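Local atomic coordinates of glycerol dehydratase (Clostridium butyricum, PDB entry 1R9D), a protein that dehydrates glycerol to 3-hydroxypropionaldehyde without coenzyme B12, probably by way of a radical carried on a backbone glycine. Residues E394-G399 and F736-K741; K704-A709 and R782-M787. One frame throughout, in Å; residues are numbered along the deposited sequence.

Contact 1: E394-G399 and F736-K741; sequences ELTREG and FNVIDK
The methyl CG2 of Thr-396 meets two side chains of strand 733-738, lying 3.8 Å from CG2 of Val-738 and 4.0 Å from CB of Phe-736, two residues that stand on the same face of the strand. The threonine and valine side chains cross at about a right angle, methyl against methyl, whereas Phe-736 is met obliquely and chiefly at its root; its ring runs on to Leu-719 and Ile-723 of helix 712-728. A chi1 of -65° sets OG1 of Thr-396 beside the backbone N and CG2 anti to it, which presents the methyl to the strand while OG1 bonds Tyr-405 OH. Val-738 turns CG1 opposite its own N (chi1 -178°), which brings CG2 to 3.6 Å from Thr-396 O. Helix 386-397 is the connection of a beta-alpha-beta crossover between the parallel strands 375-380 and 404-407, and strand 733-738 runs antiparallel beside the latter, consistent with a junction in the alpha/beta barrel of glycyl-radical enzymes. Where the chain leaves this helix, Gly-399 has a positive phi (80°), and with no side chain in between its CA sits 3.3 Å from Val-738 O. No direct hydrogen bond joins the segments; water links them instead. One water lies 2.8 Å from Thr-396 O, a carbonyl that also accepts the N-H of Gly-399, and 2.9 Å from Phe-736 O. A second donates to Asn-737 OD1 at 2.7 Å, accepts from Val-738 N at 2.9 Å and reaches Gly-399 O weakly. The Asn-737 amide is further fixed by ND2 bonding Arg-760 O. Arg-397 leaves the helix away from the strand, and its NH1 donates to Leu-710 O just before helix 712-728.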
loop_
_atom_site.group_PDB
_atom_site.type_symbol
_atom_site.label_atom_id
_atom_site.label_comp_id
_atom_site.label_asym_id
_atom_site.label_seq_id
_atom_site.Cartn_x
_atom_site.Cartn_y
_atom_site.Cartn_z
ATOM N N GLU A 394 9.981 23.870 -45.718
ATOM C CA GLU A 394 10.564 23.006 -46.747
ATOM C C GLU A 394 10.312 21.545 -46.396
ATOM O O GLU A 394 10.056 20.715 -47.273
ATOM C CB GLU A 394 12.080 23.199 -46.853
ATOM C CG GLU A 394 12.555 24.401 -47.628
ATOM C CD GLU A 394 14.005 24.245 -48.069
ATOM O OE1 GLU A 394 14.263 23.501 -49.044
ATOM O OE2 GLU A 394 14.890 24.853 -47.431
ATOM N N LEU A 395 10.416 21.222 -45.110
ATOM C CA LEU A 395 10.182 19.857 -44.662
ATOM C C LEU A 395 8.723 19.486 -44.892
ATOM O O LEU A 395 8.417 18.395 -45.368
ATOM C CB LEU A 395 10.527 19.710 -43.179
ATOM C CG LEU A 395 10.207 18.353 -42.540
ATOM C CD1 LEU A 395 10.924 17.226 -43.285
ATOM C CD2 LEU A 395 10.629 18.377 -41.084
ATOM N N THR A 396 7.816 20.398 -44.557
ATOM C CA THR A 396 6.393 20.137 -44.757
ATOM C C THR A 396 6.110 19.807 -46.227
ATOM O O THR A 396 5.279 18.957 -46.532
ATOM C CB THR A 396 5.537 21.361 -44.356
ATOM O OG1 THR A 396 5.664 21.592 -42.947
ATOM C CG2 THR A 396 4.077 21.126 -44.693
ATOM N N ARG A 397 6.810 20.484 -47.130
ATOM C CA ARG A 397 6.612 20.259 -48.557
ATOM C C ARG A 397 6.980 18.836 -48.976
ATOM O O ARG A 397 6.525 18.354 -50.013
ATOM C CB ARG A 397 7.418 21.278 -49.370
ATOM C CG ARG A 397 7.197 21.185 -50.873
ATOM C CD ARG A 397 7.639 22.460 -51.580
ATOM N NE ARG A 397 9.069 22.712 -51.446
ATOM C CZ ARG A 397 9.667 23.835 -51.832
ATOM N NH1 ARG A 397 8.954 24.817 -52.378
ATOM N NH2 ARG A 397 10.975 23.981 -51.666
ATOM N N GLU A 398 7.785 18.156 -48.166
ATOM C CA GLU A 398 8.182 16.784 -48.482
ATOM C C GLU A 398 7.008 15.806 -48.409
ATOM O O GLU A 398 7.077 14.699 -48.945
ATOM C CB GLU A 398 9.304 16.327 -47.545
ATOM C CG GLU A 398 10.640 17.032 -47.780
ATOM C CD GLU A 398 11.228 16.736 -49.151
ATOM O OE1 GLU A 398 11.337 15.541 -49.509
ATOM O OE2 GLU A 398 11.589 17.696 -49.870
ATOM N N GLY A 399 5.933 16.206 -47.732
ATOM C CA GLY A 399 4.760 15.355 -47.637
ATOM C C GLY A 399 4.782 14.225 -46.620
ATOM O O GLY A 399 4.070 13.235 -46.780
ATOM N N PHE A 736 0.461 19.819 -41.218
ATOM C CA PHE A 736 -0.078 19.653 -42.562
ATOM C C PHE A 736 0.275 18.401 -43.348
ATOM O O PHE A 736 1.409 17.925 -43.314
ATOM C CB PHE A 736 0.340 20.835 -43.444
ATOM C CG PHE A 736 0.205 22.174 -42.785
ATOM C CD1 PHE A 736 1.210 22.663 -41.955
ATOM C CD2 PHE A 736 -0.932 22.947 -42.985
ATOM C CE1 PHE A 736 1.082 23.905 -41.332
ATOM C CE2 PHE A 736 -1.072 24.188 -42.368
ATOM C CZ PHE A 736 -0.063 24.669 -41.539
ATOM N N ASN A 737 -0.715 17.898 -44.076
ATOM C CA ASN A 737 -0.520 16.771 -44.973
ATOM C C ASN A 737 -0.390 17.483 -46.319
ATOM O O ASN A 737 -1.109 18.449 -46.590
ATOM C CB ASN A 737 -1.744 15.853 -45.010
ATOM C CG ASN A 737 -1.516 14.534 -44.288
ATOM O OD1 ASN A 737 -0.440 13.936 -44.382
ATOM N ND2 ASN A 737 -2.537 14.064 -43.586
ATOM N N VAL A 738 0.549 17.037 -47.141
ATOM C CA VAL A 738 0.751 17.620 -48.461
ATOM C C VAL A 738 1.007 16.432 -49.369
ATOM O O VAL A 738 2.152 16.032 -49.573
ATOM C CB VAL A 738 1.979 18.554 -48.499
ATOM C CG1 VAL A 738 2.121 19.174 -49.886
ATOM C CG2 VAL A 738 1.840 19.647 -47.452
ATOM N N ILE A 739 -0.065 15.861 -49.902
ATOM C CA ILE A 739 0.068 14.695 -50.758
ATOM C C ILE A 739 -0.982 14.640 -51.858
ATOM O O ILE A 739 -2.062 15.229 -51.746
ATOM C CB ILE A 739 -0.022 13.400 -49.918
ATOM C CG1 ILE A 739 0.388 12.194 -50.765
ATOM C CG2 ILE A 739 -1.440 13.230 -49.381
ATOM C CD1 ILE A 739 0.448 10.902 -49.987
ATOM N N ASP A 740 -0.642 13.924 -52.923
ATOM C CA ASP A 740 -1.521 13.745 -54.068
ATOM C C ASP A 740 -2.546 12.673 -53.707
ATOM O O ASP A 740 -2.177 11.541 -53.383
ATOM C CB ASP A 740 -0.702 13.281 -55.271
ATOM C CG ASP A 740 -1.463 13.384 -56.571
ATOM O OD1 ASP A 740 -2.660 13.018 -56.596
ATOM O OD2 ASP A 740 -0.853 13.823 -57.571
ATOM N N LYS A 741 -3.827 13.028 -53.763
ATOM C CA LYS A 741 -4.893 12.087 -53.432
ATOM C C LYS A 741 -4.824 10.794 -54.245
ATOM O O LYS A 741 -5.207 9.726 -53.764
ATOM C CB LYS A 741 -6.258 12.745 -53.644
ATOM C CG LYS A 741 -7.433 11.832 -53.336
ATOM C CD LYS A 741 -8.758 12.541 -53.574
ATOM C CE LYS A 741 -9.931 11.656 -53.193
ATOM N NZ LYS A 741 -11.223 12.383 -53.320
HETATM O O HOH W 1 3.580 17.298 -45.078
HETATM O O HOH W 2 1.408 14.426 -46.322
#

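Contact 2: K704-A709 and R782-M787; sequences KFHPSA and RTEHVM
Phe-705 and His-785 form a single parallel beta bridge, their CA atoms 4.8 Å apart. His-785 supplies both bonds: its N donates to Lys-704 O at 2.8 Å in the carbonyl plane, almost perfectly straight at 177°, and its O receives His-706 N at 3.0 Å. A water continues the pairing backwards, accepting from Lys-704 N and donating to Thr-783 O. Lys-704 lays its aliphatic part against Thr-783 O, and a bend at chi3 (67°) swings the ammonium round to Arg-782 O, where NZ bonds at 2.9 Å from above the carbonyl plane. NZ also donates to Ile-779 O, so one lysine binds carbonyls in the last turn of helix 773-781 and just beyond it. Phe-705 leaves the backbone away from the tail, yet its ring comes back to it: CD2 is 3.4 Å from His-785 O, which approaches obliquely, and CE2 lies 3.7 Å from His-785 CB, while Val-786 O lies at the ring edge. Met-787, bent back on itself, makes an oblique Met-aromatic contact, with SD 3.8 Å from Phe-705 CE2 and its methyl CE over the outer part of one ring face. Ala-709 packs its CB against the backbone N and CB of Met-787. Glu-784 stretches out until OE2 is 3.3 Å from His-706 CD2, at the imidazole edge, with carboxylate and ring planes 73° apart. ND1 of that imidazole is engaged by both N and OG of Ser-708, which fixes the ring's rotation. His-785 NE2 and Thr-783 OG1 bond the two carboxylate oxygens of Asp-676, which holds both side chains at once. The arrangement is that of an extended C-terminal tail, joined by one parallel bridge to strand 702-705, outermost of its mixed sheet within the chain.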
loop_
_atom_site.group_PDB
_atom_site.type_symbol
_atom_site.label_atom_id
_atom_site.label_comp_id
_atom_site.label_asym_id
_atom_site.label_seq_id
_atom_site.Cartn_x
_atom_site.Cartn_y
_atom_site.Cartn_z
ATOM N N LYS A 704 -4.931 19.889 -44.706
ATOM C CA LYS A 704 -4.379 19.125 -45.817
ATOM C C LYS A 704 -4.331 19.985 -47.068
ATOM O O LYS A 704 -5.333 20.585 -47.454
ATOM C CB LYS A 704 -5.234 17.879 -46.076
ATOM C CG LYS A 704 -4.705 16.988 -47.195
ATOM C CD LYS A 704 -5.466 15.671 -47.282
ATOM C CE LYS A 704 -6.906 15.875 -47.709
ATOM N NZ LYS A 704 -7.625 14.580 -47.884
ATOM N N PHE A 705 -3.164 20.040 -47.699
ATOM C CA PHE A 705 -2.994 20.842 -48.904
ATOM C C PHE A 705 -2.680 20.054 -50.161
ATOM O O PHE A 705 -2.009 19.018 -50.119
ATOM C CB PHE A 705 -1.873 21.868 -48.717
ATOM C CG PHE A 705 -2.285 23.083 -47.949
ATOM C CD1 PHE A 705 -2.065 23.168 -46.580
ATOM C CD2 PHE A 705 -2.927 24.135 -48.594
ATOM C CE1 PHE A 705 -2.479 24.291 -45.858
ATOM C CE2 PHE A 705 -3.345 25.256 -47.886
ATOM C CZ PHE A 705 -3.120 25.336 -46.514
ATOM N N HIS A 706 -3.171 20.561 -51.287
ATOM C CA HIS A 706 -2.879 19.949 -52.567
ATOM C C HIS A 706 -1.415 20.342 -52.755
ATOM O O HIS A 706 -1.022 21.456 -52.417
ATOM C CB HIS A 706 -3.763 20.569 -53.656
ATOM C CG HIS A 706 -3.526 20.006 -55.021
ATOM N ND1 HIS A 706 -2.531 20.469 -55.853
ATOM C CD2 HIS A 706 -4.135 18.998 -55.690
ATOM C CE1 HIS A 706 -2.536 19.772 -56.975
ATOM N NE2 HIS A 706 -3.499 18.872 -56.901
ATOM N N PRO A 707 -0.581 19.430 -53.270
ATOM C CA PRO A 707 0.842 19.727 -53.476
ATOM C C PRO A 707 1.189 21.042 -54.181
ATOM O O PRO A 707 2.228 21.642 -53.905
ATOM C CB PRO A 707 1.334 18.502 -54.242
ATOM C CG PRO A 707 0.520 17.410 -53.631
ATOM C CD PRO A 707 -0.870 18.021 -53.591
ATOM N N SER A 708 0.327 21.494 -55.086
ATOM C CA SER A 708 0.586 22.733 -55.808
ATOM C C SER A 708 0.678 23.953 -54.888
ATOM O O SER A 708 1.364 24.924 -55.203
ATOM C CB SER A 708 -0.504 22.968 -56.860
ATOM O OG SER A 708 -1.778 23.119 -56.255
ATOM N N ALA A 709 0.001 23.898 -53.745
ATOM C CA ALA A 709 0.012 25.016 -52.804
ATOM C C ALA A 709 1.379 25.289 -52.172
ATOM O O ALA A 709 1.648 26.406 -51.735
ATOM C CB ALA A 709 -1.028 24.784 -51.709
ATOM N N ARG A 782 -10.696 13.960 -45.854
ATOM C CA ARG A 782 -10.474 15.286 -45.294
ATOM C C ARG A 782 -10.464 16.354 -46.378
ATOM O O ARG A 782 -10.098 16.094 -47.526
ATOM C CB ARG A 782 -9.151 15.323 -44.535
ATOM C CG ARG A 782 -9.176 14.507 -43.263
ATOM C CD ARG A 782 -7.800 14.446 -42.629
ATOM N NE ARG A 782 -7.806 13.589 -41.449
ATOM C CZ ARG A 782 -6.721 13.276 -40.749
ATOM N NH1 ARG A 782 -5.537 13.753 -41.113
ATOM N NH2 ARG A 782 -6.823 12.488 -39.686
ATOM N N THR A 783 -10.869 17.562 -46.001
ATOM C CA THR A 783 -10.891 18.678 -46.936
ATOM C C THR A 783 -9.493 18.939 -47.484
ATOM O O THR A 783 -8.514 18.921 -46.741
ATOM C CB THR A 783 -11.367 19.971 -46.251
ATOM O OG1 THR A 783 -12.652 19.760 -45.657
ATOM C CG2 THR A 783 -11.448 21.105 -47.268
ATOM N N GLU A 784 -9.402 19.178 -48.787
ATOM C CA GLU A 784 -8.122 19.478 -49.411
ATOM C C GLU A 784 -8.132 20.956 -49.772
ATOM O O GLU A 784 -8.978 21.399 -50.545
ATOM C CB GLU A 784 -7.922 18.641 -50.675
ATOM C CG GLU A 784 -6.718 19.072 -51.499
ATOM C CD GLU A 784 -6.551 18.256 -52.770
ATOM O OE1 GLU A 784 -6.079 17.101 -52.682
ATOM O OE2 GLU A 784 -6.903 18.768 -53.855
ATOM N N HIS A 785 -7.193 21.713 -49.213
ATOM C CA HIS A 785 -7.112 23.150 -49.464
ATOM C C HIS A 785 -6.058 23.565 -50.478
ATOM O O HIS A 785 -5.162 22.802 -50.832
ATOM C CB HIS A 785 -6.799 23.900 -48.162
ATOM C CG HIS A 785 -7.932 23.943 -47.187
ATOM N ND1 HIS A 785 -9.046 24.730 -47.376
ATOM C CD2 HIS A 785 -8.116 23.307 -46.006
ATOM C CE1 HIS A 785 -9.867 24.579 -46.352
ATOM N NE2 HIS A 785 -9.326 23.721 -45.506
ATOM N N VAL A 786 -6.201 24.803 -50.941
ATOM C CA VAL A 786 -5.255 25.441 -51.837
ATOM C C VAL A 786 -4.999 26.723 -51.061
ATOM O O VAL A 786 -5.812 27.098 -50.216
ATOM C CB VAL A 786 -5.848 25.748 -53.232
ATOM C CG1 VAL A 786 -5.930 24.460 -54.043
ATOM C CG2 VAL A 786 -7.220 26.385 -53.097
ATOM N N MET A 787 -3.883 27.385 -51.320
ATOM C CA MET A 787 -3.538 28.590 -50.580
ATOM C C MET A 787 -4.409 29.789 -50.959
ATOM O O MET A 787 -5.112 30.354 -50.109
ATOM C CB MET A 787 -2.055 28.904 -50.798
ATOM C CG MET A 787 -1.348 29.518 -49.602
ATOM S SD MET A 787 -1.317 28.472 -48.124
ATOM C CE MET A 787 0.230 27.576 -48.329
HETATM O O HOH W 3 -7.687 20.101 -44.439
#

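In the fold
Contacts 1 and 2 lie about 9 Å apart, centre to centre, joined through the neighbouring parallel strands 702-705 and 733-738. Asn-737 O receives a probable hydrogen bond from Phe-705 N at 2.8 Å, and the two phenylalanine rings pack with Phe-736 CD2 3.5 Å from Phe-705 CE1. Past the strands, Pro-707 CD rests 3.6 Å from Ile-739 O. Helix 386-397, the two strands and the C-terminal tail thus follow one another in space, although their segments alternate along the chain. A bound glycerol lies about 12 Å from the side chain of Arg-782, whose NH2 bonds Val-761 O, close in sequence to Gly-763, the predicted radical site, unmodified here.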